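Local structure of pesticidal crystal protein Cry4Aa (Bacillus thuringiensis, 2C9K) at residues C510-F515 and V577-N582. The protein kills mosquito larvae by binding to midgut epithelial cells and causing their colloid-osmotic lysis, as a pore-forming toxin of the delta endotoxin family. Residues are numbered along the deposited sequence; the frame is centred on the assembly and turned at random.
Sequences CQHSNF and VKFAPN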
# COMPACT_ATOMS: atom_id res chain seq x y z
N CYS A 510 18.82 -10.21 -3.54
CA CYS A 510 18.71 -9.10 -4.49
C CYS A 510 19.45 -9.35 -5.78
O CYS A 510 20.44 -10.09 -5.81
CB CYS A 510 19.25 -7.81 -3.86
SG CYS A 510 18.54 -7.43 -2.27
N GLN A 511 18.97 -8.73 -6.85
CA GLN A 511 19.59 -8.86 -8.16
C GLN A 511 20.08 -7.47 -8.52
O GLN A 511 19.29 -6.53 -8.57
CB GLN A 511 18.57 -9.35 -9.18
CG GLN A 511 19.17 -9.76 -10.52
CD GLN A 511 18.12 -10.31 -11.49
OE1 GLN A 511 17.42 -11.27 -11.18
NE2 GLN A 511 18.03 -9.70 -12.67
N HIS A 512 21.38 -7.32 -8.75
CA HIS A 512 21.93 -6.02 -9.07
C HIS A 512 21.59 -5.62 -10.51
O HIS A 512 21.21 -6.47 -11.32
CB HIS A 512 23.45 -6.01 -8.89
CG HIS A 512 24.04 -4.64 -8.83
ND1 HIS A 512 25.20 -4.29 -9.49
CD2 HIS A 512 23.63 -3.52 -8.19
CE1 HIS A 512 25.47 -3.02 -9.26
NE2 HIS A 512 24.54 -2.53 -8.47
N SER A 513 21.71 -4.33 -10.80
CA SER A 513 21.45 -3.81 -12.14
C SER A 513 22.55 -4.27 -13.09
O SER A 513 23.51 -4.92 -12.67
CB SER A 513 21.40 -2.29 -12.13
OG SER A 513 20.43 -1.84 -11.21
N ASN A 514 22.42 -3.93 -14.37
CA ASN A 514 23.42 -4.33 -15.34
C ASN A 514 24.58 -3.35 -15.39
O ASN A 514 25.05 -2.97 -16.46
CB ASN A 514 22.77 -4.48 -16.72
CG ASN A 514 23.73 -4.97 -17.77
OD1 ASN A 514 24.54 -5.85 -17.51
ND2 ASN A 514 23.64 -4.40 -18.96
N PHE A 515 25.03 -2.94 -14.21
CA PHE A 515 26.16 -2.01 -14.10
C PHE A 515 27.05 -2.36 -12.92
O PHE A 515 26.84 -3.36 -12.24
CB PHE A 515 25.66 -0.56 -13.95
CG PHE A 515 24.74 -0.13 -15.04
CD1 PHE A 515 23.39 -0.45 -15.01
CD2 PHE A 515 25.23 0.58 -16.13
CE1 PHE A 515 22.54 -0.08 -16.04
CE2 PHE A 515 24.38 0.97 -17.17
CZ PHE A 515 23.04 0.64 -17.13
N VAL A 577 30.20 -1.78 -0.04
CA VAL A 577 30.13 -2.98 -0.85
C VAL A 577 30.09 -2.60 -2.34
O VAL A 577 29.68 -1.49 -2.72
CB VAL A 577 28.87 -3.77 -0.48
CG1 VAL A 577 28.69 -3.78 1.03
CG2 VAL A 577 27.64 -3.16 -1.14
N LYS A 578 30.53 -3.52 -3.18
CA LYS A 578 30.53 -3.30 -4.62
C LYS A 578 29.92 -4.52 -5.28
O LYS A 578 30.30 -5.66 -4.99
CB LYS A 578 31.95 -3.05 -5.14
CG LYS A 578 32.96 -4.17 -4.87
CD LYS A 578 33.36 -4.26 -3.38
CE LYS A 578 32.52 -5.28 -2.61
NZ LYS A 578 32.71 -5.15 -1.14
N PHE A 579 28.96 -4.28 -6.17
CA PHE A 579 28.29 -5.35 -6.88
C PHE A 579 28.58 -5.27 -8.38
O PHE A 579 28.68 -4.19 -8.95
CB PHE A 579 26.78 -5.25 -6.65
CG PHE A 579 26.38 -5.27 -5.20
CD1 PHE A 579 25.65 -4.22 -4.65
CD2 PHE A 579 26.69 -6.36 -4.40
CE1 PHE A 579 25.24 -4.26 -3.32
CE2 PHE A 579 26.27 -6.41 -3.07
CZ PHE A 579 25.54 -5.36 -2.53
N ALA A 580 28.74 -6.43 -9.01
CA ALA A 580 29.01 -6.48 -10.44
C ALA A 580 27.66 -6.51 -11.14
O ALA A 580 26.63 -6.70 -10.51
CB ALA A 580 29.81 -7.73 -10.78
N PRO A 581 27.65 -6.31 -12.46
CA PRO A 581 26.41 -6.31 -13.25
C PRO A 581 25.60 -7.58 -13.12
O PRO A 581 26.14 -8.68 -13.28
CB PRO A 581 26.91 -6.09 -14.67
CG PRO A 581 28.14 -5.25 -14.46
CD PRO A 581 28.80 -5.96 -13.32
N ASN A 582 24.32 -7.43 -12.84
CA ASN A 582 23.40 -8.56 -12.72
C ASN A 582 23.83 -9.61 -11.71
O ASN A 582 23.46 -10.78 -11.83
CB ASN A 582 23.25 -9.23 -14.08
CG ASN A 582 23.42 -8.26 -15.21
OD1 ASN A 582 22.73 -7.24 -15.26
ND2 ASN A 582 24.34 -8.55 -16.11
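His512 and Ala580 are joined by a side-chain-to-backbone hydrogen bond, from ND1 of His512 to O of Ala580 (3.0 Å). The acceptor lies close to the plane of the imidazole, whereas the nitrogen stands well above the carbonyl plane. With chi1 at -164° the imidazole swings away from the backbone N of His512 and reaches the 577-582 segment. The NE2 atom of the same ring is hydrogen-bonded to Tyr519 OH. Next along the chain, Asn582 N donates to Ser513 O over 2.6 Å, in a nearly straight bond. CA of Pro581 adds a CA-H...O contact to that oxygen. At the exposed end, ND2 of Asn582 donates to OD1 of Asn514 (3.0 Å). These two amides lie side by side, their planes 18° apart.

CB of Phe579 sits over one face of the His512 imidazole, 3.5 Å from its centroid, as a CH-pi contact. The Phe579 ring turns its edge toward the face of the His512 ring, with the planes at 55°. Further out, the Pro581 ring packs against the backbone carbonyl of Phe515.

The contact lies in the C-terminal beta-sandwich domain of the three-domain toxin. It joins the turn between strands 505-511 and 517-527 to the link between strands 577-579 and 584-591. Each link runs between the two sheets: strands 505-511 and 584-591 are in one, 517-527 and 577-579 in the other. The contact therefore lies where two neighbouring crossovers between the sheets meet. ND1 of His512 acts as donor to Ala580 O, and NE2 is held by Tyr519 OH. The two bonds should restrict the rotation of the imidazole.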